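Local coordinates for periplasmic solute binding protein (Pectobacterium atrosepticum, PDB 4RY1), which probably binds a sugar or related solute in the periplasm and delivers it to an ABC-type transporter for import, at residues S8-G12 / N13-E17; F208-K211 / L212-H216. One frame throughout, in Å; residues are numbered along the deposited sequence.

Interaction 1: S8-G12 / N13-E17; sequences SWWGG and NQRHE. With ACT (acetate ion), chain F.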
ATOM      1  N   SER A   8      16.730   8.077   6.540  1.00 10.97           N
ATOM      2  CA  SER A   8      16.564   6.818   5.842  1.00 11.46           C
ATOM      3  C   SER A   8      15.271   6.696   5.061  1.00 10.62           C
ATOM      4  O   SER A   8      14.221   7.227   5.448  1.00 11.23           O
ATOM      5  CB  SER A   8      16.683   5.621   6.791  1.00 11.38           C
ATOM      6  OG  SER A   8      15.607   5.523   7.738  1.00 13.31           O
ATOM      7  N   TRP A   9      15.358   5.941   3.987  1.00 11.05           N
ATOM      8  CA  TRP A   9      14.184   5.569   3.208  1.00 11.02           C
ATOM      9  C   TRP A   9      14.467   4.327   2.364  1.00 11.45           C
ATOM     10  O   TRP A   9      15.604   3.893   2.275  1.00 13.01           O
ATOM     11  CB  TRP A   9      13.699   6.739   2.300  1.00 10.97           C
ATOM     12  CG  TRP A   9      14.591   7.006   1.104  1.00 10.53           C
ATOM     13  CD1 TRP A   9      14.464   6.479  -0.139  1.00 12.18           C
ATOM     14  CD2 TRP A   9      15.759   7.820   1.077  1.00 10.91           C
ATOM     15  NE1 TRP A   9      15.453   6.941  -0.952  1.00 12.56           N
ATOM     16  CE2 TRP A   9      16.278   7.757  -0.237  1.00 11.51           C
ATOM     17  CE3 TRP A   9      16.422   8.606   2.028  1.00 13.55           C
ATOM     18  CZ2 TRP A   9      17.444   8.417  -0.620  1.00 11.98           C
ATOM     19  CZ3 TRP A   9      17.578   9.266   1.645  1.00 16.52           C
ATOM     20  CH2 TRP A   9      18.065   9.189   0.318  1.00 15.21           C
ATOM     21  N   TRP A  10      13.428   3.768   1.759  1.00 12.78           N
ATOM     22  CA  TRP A  10      13.570   2.677   0.791  1.00 12.76           C
ATOM     23  C   TRP A  10      12.942   3.080  -0.528  1.00 12.54           C
ATOM     24  O   TRP A  10      12.135   4.015  -0.602  1.00 11.59           O
ATOM     25  CB  TRP A  10      12.889   1.388   1.269  1.00 14.15           C
ATOM     26  CG  TRP A  10      11.387   1.477   1.295  1.00 13.88           C
ATOM     27  CD1 TRP A  10      10.523   1.220   0.275  1.00 15.26           C
ATOM     28  CD2 TRP A  10      10.591   1.888   2.391  1.00 12.87           C
ATOM     29  NE1 TRP A  10       9.247   1.462   0.660  1.00 15.51           N
ATOM     30  CE2 TRP A  10       9.246   1.834   1.976  1.00 13.10           C
ATOM     31  CE3 TRP A  10      10.878   2.244   3.705  1.00 13.53           C
ATOM     32  CZ2 TRP A  10       8.203   2.175   2.817  1.00 15.33           C
ATOM     33  CZ3 TRP A  10       9.844   2.584   4.524  1.00 13.39           C
ATOM     34  CH2 TRP A  10       8.526   2.543   4.097  1.00 14.25           C
ATOM     35  N   GLY A  11      13.250   2.308  -1.546  1.00 13.43           N
ATOM     36  CA  GLY A  11      12.641   2.469  -2.864  1.00 13.57           C
ATOM     37  C   GLY A  11      13.603   2.104  -3.971  1.00 13.96           C
ATOM     38  O   GLY A  11      14.644   1.515  -3.730  1.00 17.63           O
ATOM     39  N   GLY A  12      13.203   2.440  -5.185  1.00 12.90           N
ATOM     40  CA  GLY A  12      14.007   2.185  -6.362  1.00 14.20           C
ATOM     41  C   GLY A  12      14.872   3.386  -6.699  1.00 13.36           C
ATOM     42  O   GLY A  12      14.789   4.447  -6.057  1.00 11.82           O
ATOM     43  N   ASN A  13      15.658   3.244  -7.762  1.00 13.15           N
ATOM     44  CA  ASN A  13      16.675   4.234  -8.094  1.00 13.20           C
ATOM     45  C   ASN A  13      16.070   5.584  -8.507  1.00 11.84           C
ATOM     46  O   ASN A  13      16.704   6.615  -8.333  1.00 12.36           O
ATOM     47  CB  ASN A  13      17.606   3.682  -9.162  1.00 14.05           C
ATOM     48  CG  ASN A  13      18.479   2.589  -8.627  1.00 15.30           C
ATOM     49  OD1 ASN A  13      18.834   2.598  -7.457  1.00 18.65           O
ATOM     50  ND2 ASN A  13      18.877   1.680  -9.490  1.00 13.91           N
ATOM     51  N   GLN A  14      14.865   5.580  -9.071  1.00 11.75           N
ATOM     52  CA  GLN A  14      14.221   6.866  -9.430  1.00 12.79           C
ATOM     53  C   GLN A  14      13.855   7.635  -8.175  1.00 13.25           C
ATOM     54  O   GLN A  14      14.085   8.821  -8.092  1.00 12.29           O
ATOM     55  CB  GLN A  14      13.025   6.675 -10.352  1.00 13.79           C
ATOM     56  CG  GLN A  14      13.428   6.090 -11.682  1.00 19.53           C
ATOM     57  CD  GLN A  14      13.952   7.107 -12.657  1.00 32.77           C
ATOM     58  OE1 GLN A  14      14.027   8.314 -12.363  1.00 31.29           O
ATOM     59  NE2 GLN A  14      14.302   6.636 -13.844  1.00 45.55           N
ATOM     60  N   ARG A  15      13.300   6.955  -7.181  1.00 11.65           N
ATOM     61  CA  ARG A  15      13.031   7.602  -5.908  1.00 11.09           C
ATOM     62  C   ARG A  15      14.335   8.038  -5.242  1.00 10.58           C
ATOM     63  O   ARG A  15      14.394   9.114  -4.640  1.00 10.98           O
ATOM     64  CB  ARG A  15      12.187   6.693  -4.982  1.00 12.13           C
ATOM     65  CG  ARG A  15      11.928   7.330  -3.618  1.00 12.21           C
ATOM     66  CD  ARG A  15      11.127   6.447  -2.696  1.00 11.35           C
ATOM     67  NE  ARG A  15       9.786   6.165  -3.174  1.00 11.93           N
ATOM     68  CZ  ARG A  15       9.064   5.100  -2.846  1.00 11.70           C
ATOM     69  NH1 ARG A  15       9.546   4.186  -2.017  1.00 13.11           N
ATOM     70  NH2 ARG A  15       7.830   4.958  -3.318  1.00 14.25           N
ATOM     71  N   HIS A  16      15.371   7.206  -5.324  1.00 11.02           N
ATOM     72  CA  HIS A  16      16.639   7.579  -4.694  1.00 11.96           C
ATOM     73  C   HIS A  16      17.204   8.871  -5.272  1.00 11.21           C
ATOM     74  O   HIS A  16      17.613   9.769  -4.529  1.00 10.93           O
ATOM     75  CB  HIS A  16      17.690   6.475  -4.816  1.00 13.85           C
ATOM     76  CG  HIS A  16      17.347   5.215  -4.112  1.00 16.89           C
ATOM     77  ND1 HIS A  16      16.528   5.155  -3.009  1.00 18.63           N
ATOM     78  CD2 HIS A  16      17.721   3.948  -4.378  1.00 19.77           C
ATOM     79  CE1 HIS A  16      16.414   3.905  -2.619  1.00 18.08           C
ATOM     80  NE2 HIS A  16      17.134   3.152  -3.430  1.00 20.63           N
ATOM     81  N   GLU A  17      17.227   8.964  -6.600  1.00 10.78           N
ATOM     82  CA  GLU A  17      17.756  10.181  -7.237  1.00 10.88           C
ATOM     83  C   GLU A  17      16.971  11.421  -6.799  1.00 10.39           C
ATOM     84  O   GLU A  17      17.527  12.465  -6.479  1.00 10.98           O
ATOM     85  CB  GLU A  17      17.745  10.061  -8.759  1.00 11.02           C
ATOM     86  CG  GLU A  17      18.338  11.297  -9.442  1.00 10.75           C
ATOM     87  CD  GLU A  17      18.060  11.348 -10.930  1.00 11.56           C
ATOM     88  OE1 GLU A  17      17.829  10.297 -11.574  1.00 12.28           O
ATOM     89  OE2 GLU A  17      18.038  12.468 -11.483  1.00 14.61           O
TER
HETATM   90  C   ACT F 504       7.054   1.516  -2.870  1.00 28.54           C
HETATM   91  O   ACT F 504       8.219   1.461  -2.410  1.00 34.09           O
HETATM   92  OXT ACT F 504       6.340   2.490  -2.585  1.00 31.06           O
HETATM   93  CH3 ACT F 504       6.486   0.437  -3.764  1.00 31.85           C
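R15 reaches back from the first turn of its helix over the loop G11-G12 to the end of the strand, where it meets W10. Its CB lies 3.6 Å from G12 O. CG stands anti to the backbone N (chi1 178°) and the chain stays extended through chi2, which brings CD to 3.4 Å from W10 O; a bend at chi3 then turns the guanidinium alongside the indole of W10, the two planes 77° apart. NE bonds outside the contact, to Q322 O. NH1 carries two bonds, one to W10 O at 3.0 Å, with the oxygen in the guanidinium plane, and one to acetate O. NH2 holds the other acetate oxygen, OXT, at 3.0 Å in an almost straight bond (176°), and W10 NE1 shares acetate O through a weak bond. The acetate, probably from the crystallisation liquor, is thus held by both terminal nitrogens of R15 and, weakly, by the indole N-H. On the other side of the strand, W9 NE1 gives a bent hydrogen bond of 2.9 Å to H16 ND1, near the imidazole plane. G12 O sits over the centre of one H16 face, 3.3 Å above it, and also accepts from H16 N, with G12 as N-cap. W10 further meets W42, Y45, W68 and R63, an aromatic and basic cluster that, with a nearby glycerol, is consistent with a solute pocket. The whole turn links strand 3-10 to helix 13-29 in a beta-alpha-beta unit continued by strand 33-40, where W9 packs on A37 and Y39.

Interaction 2: F208-K211 / L212-H216; sequences FYKK and LVDSH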
ATOM      1  N   PHE A 208     -14.364 -16.815  -1.352  1.00 21.66           N
ATOM      2  CA  PHE A 208     -14.169 -15.729  -2.324  1.00 22.27           C
ATOM      3  C   PHE A 208     -12.844 -15.950  -3.090  1.00 20.68           C
ATOM      4  O   PHE A 208     -12.800 -15.863  -4.330  1.00 19.54           O
ATOM      5  CB  PHE A 208     -14.200 -14.405  -1.567  1.00 19.62           C
ATOM      6  CG  PHE A 208     -13.872 -13.187  -2.400  1.00 20.56           C
ATOM      7  CD1 PHE A 208     -14.853 -12.528  -3.123  1.00 22.36           C
ATOM      8  CD2 PHE A 208     -12.581 -12.671  -2.425  1.00 20.46           C
ATOM      9  CE1 PHE A 208     -14.560 -11.397  -3.861  1.00 23.09           C
ATOM     10  CE2 PHE A 208     -12.289 -11.537  -3.160  1.00 18.90           C
ATOM     11  CZ  PHE A 208     -13.269 -10.896  -3.877  1.00 23.08           C
ATOM     12  N   TYR A 209     -11.783 -16.268  -2.349  1.00 19.25           N
ATOM     13  CA  TYR A 209     -10.505 -16.664  -2.962  1.00 18.82           C
ATOM     14  C   TYR A 209     -10.653 -17.881  -3.908  1.00 19.88           C
ATOM     15  O   TYR A 209     -10.215 -17.868  -5.061  1.00 20.36           O
ATOM     16  CB  TYR A 209      -9.433 -16.949  -1.903  1.00 17.90           C
ATOM     17  CG  TYR A 209      -8.156 -17.393  -2.570  1.00 18.91           C
ATOM     18  CD1 TYR A 209      -7.288 -16.466  -3.125  1.00 16.46           C
ATOM     19  CD2 TYR A 209      -7.839 -18.737  -2.697  1.00 18.73           C
ATOM     20  CE1 TYR A 209      -6.131 -16.859  -3.767  1.00 16.94           C
ATOM     21  CE2 TYR A 209      -6.695 -19.140  -3.342  1.00 18.64           C
ATOM     22  CZ  TYR A 209      -5.828 -18.199  -3.866  1.00 16.22           C
ATOM     23  OH  TYR A 209      -4.693 -18.614  -4.525  1.00 17.35           O
ATOM     24  N   LYS A 210     -11.313 -18.917  -3.402  1.00 18.68           N
ATOM     25  CA  LYS A 210     -11.453 -20.162  -4.138  1.00 21.17           C
ATOM     26  C   LYS A 210     -12.217 -19.863  -5.428  1.00 22.88           C
ATOM     27  O   LYS A 210     -11.884 -20.371  -6.500  1.00 23.65           O
ATOM     28  CB  LYS A 210     -12.151 -21.199  -3.259  1.00 24.18           C
ATOM     29  CG  LYS A 210     -12.038 -22.638  -3.743  1.00 38.17           C
ATOM     30  CD  LYS A 210     -13.085 -23.532  -3.093  1.00 44.92           C
ATOM     31  CE  LYS A 210     -12.879 -25.002  -3.434  1.00 57.52           C
ATOM     32  NZ  LYS A 210     -13.164 -25.351  -4.857  1.00 44.30           N
ATOM     33  N   LYS A 211     -13.215 -18.992  -5.338  1.00 19.64           N
ATOM     34  CA  LYS A 211     -13.962 -18.584  -6.529  1.00 20.67           C
ATOM     35  C   LYS A 211     -13.114 -17.839  -7.556  1.00 22.49           C
ATOM     36  O   LYS A 211     -13.255 -18.035  -8.740  1.00 22.62           O
ATOM     37  CB  LYS A 211     -15.189 -17.741  -6.175  1.00 25.57           C
ATOM     38  CG  LYS A 211     -16.151 -17.644  -7.356  1.00 33.95           C
ATOM     39  CD  LYS A 211     -17.480 -17.035  -6.958  1.00 40.68           C
ATOM     40  CE  LYS A 211     -18.448 -17.028  -8.128  1.00 54.63           C
ATOM     41  NZ  LYS A 211     -19.736 -16.387  -7.752  1.00 71.67           N
ATOM     42  N   LEU A 212     -12.242 -16.958  -7.092  1.00 20.03           N
ATOM     43  CA  LEU A 212     -11.357 -16.244  -8.003  1.00 19.16           C
ATOM     44  C   LEU A 212     -10.489 -17.228  -8.799  1.00 16.20           C
ATOM     45  O   LEU A 212     -10.327 -17.090 -10.009  1.00 19.65           O
ATOM     46  CB  LEU A 212     -10.476 -15.265  -7.218  1.00 16.97           C
ATOM     47  CG  LEU A 212     -11.171 -14.036  -6.613  1.00 19.30           C
ATOM     48  CD1 LEU A 212     -10.233 -13.327  -5.660  1.00 16.60           C
ATOM     49  CD2 LEU A 212     -11.612 -13.070  -7.691  1.00 18.13           C
ATOM     50  N   VAL A 213      -9.957 -18.220  -8.088  1.00 17.74           N
ATOM     51  CA  VAL A 213      -9.136 -19.253  -8.712  1.00 17.61           C
ATOM     52  C   VAL A 213      -9.952 -20.161  -9.646  1.00 23.10           C
ATOM     53  O   VAL A 213      -9.611 -20.337 -10.829  1.00 21.30           O
ATOM     54  CB  VAL A 213      -8.383 -20.086  -7.671  1.00 19.28           C
ATOM     55  CG1 VAL A 213      -7.710 -21.274  -8.327  1.00 20.59           C
ATOM     56  CG2 VAL A 213      -7.325 -19.217  -7.006  1.00 20.18           C
ATOM     57  N   ASP A 214     -11.025 -20.731  -9.112  1.00 21.05           N
ATOM     58  CA  ASP A 214     -11.861 -21.669  -9.876  1.00 20.94           C
ATOM     59  C   ASP A 214     -12.444 -21.022 -11.149  1.00 20.85           C
ATOM     60  O   ASP A 214     -12.601 -21.688 -12.188  1.00 29.55           O
ATOM     61  CB  ASP A 214     -12.986 -22.222  -8.998  1.00 22.34           C
ATOM     62  CG  ASP A 214     -12.493 -23.173  -7.908  1.00 26.00           C
ATOM     63  OD1 ASP A 214     -11.326 -23.622  -7.933  1.00 30.36           O
ATOM     64  OD2 ASP A 214     -13.311 -23.488  -7.013  1.00 31.48           O
ATOM     65  N   SER A 215     -12.741 -19.724 -11.072  1.00 20.70           N
ATOM     66  CA  SER A 215     -13.252 -18.929 -12.215  1.00 20.72           C
ATOM     67  C   SER A 215     -12.192 -18.410 -13.212  1.00 20.27           C
ATOM     68  O   SER A 215     -12.536 -17.723 -14.168  1.00 21.56           O
ATOM     69  CB  SER A 215     -14.069 -17.716 -11.733  1.00 26.22           C
ATOM     70  OG  SER A 215     -15.173 -18.091 -10.935  1.00 30.84           O
ATOM     71  N   HIS A 216     -10.917 -18.727 -12.982  1.00 19.80           N
ATOM     72  CA  HIS A 216      -9.816 -18.232 -13.821  1.00 20.36           C
ATOM     73  C   HIS A 216      -9.712 -16.702 -13.806  1.00 21.04           C
ATOM     74  O   HIS A 216      -9.297 -16.087 -14.783  1.00 20.33           O
ATOM     75  CB  HIS A 216      -9.924 -18.760 -15.270  1.00 20.71           C
ATOM     76  CG  HIS A 216      -8.605 -18.918 -15.978  1.00 23.25           C
ATOM     77  ND1 HIS A 216      -8.044 -17.935 -16.766  1.00 24.17           N
ATOM     78  CD2 HIS A 216      -7.751 -19.970 -16.033  1.00 22.42           C
ATOM     79  CE1 HIS A 216      -6.896 -18.366 -17.260  1.00 18.99           C
ATOM     80  NE2 HIS A 216      -6.696 -19.599 -16.832  1.00 24.40           N
TER
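The rings of F208 and Y209 each receive a methyl group from the residue four positions on. L212 CD1 approaches the F208 ring obliquely at CE2, 3.7 Å away, while Y178 stacks on this ring and W138 meets it edge-to-face. V213 CG2 likewise comes obliquely to the phenol end of Y209, 3.6 Å from CZ and almost as near to OH; the hydroxyl itself is hydrogen-bonded to D385 OD2. Nearly equal first torsions (chi1 174° in F208, 178° in Y209) leave each ring beside its own carbonyl carbon, within reach of the residue four on, and the one-residue step round the helix sets the two rings apart. On the exposed side, K210 and D214 form an i to i+4 salt bridge, NZ to OD2 at 2.9 Å. The lysine chain is extended as far as CE and bends at chi4 to bring NZ onto the syn side of the carboxylate. These pairs ride on the last turns of helix 199-214, which closes in a Schellman motif: H216 takes positive phi and its N bonds to V213 O. The backbone bond D214 N to K210 O measures 2.8 Å. One residue later K211 O accepts twice from S215, from N and from OG, each at 2.9 Å and from opposite faces of the carbonyl plane. The serine OG thereby supplies a second donor to a carbonyl near the helix end, and passes K211 CG at 3.7 Å. L212 and S215 pack against F142 of helix 138-152, whose ring also takes a cation-pi contact from K211.

Overall arrangement
Interaction 1 comes first along the chain, close to the N-terminus, and closes long before interaction 2 opens. Their centres lie 36 Å apart on opposite sides of the chain's centre, with about 24 Å between nearest atoms; they share no helix or strand. Residues 8-17 form the turn between a strand of the large mixed sheet and the helix after it; residues 208-216 end a helix packed among the helices 138-152 and 169-183. In the two-lobed fold expected of the solute-binding family, one contact shapes a probable binding region, whereas the other joins peripheral helices well away from it.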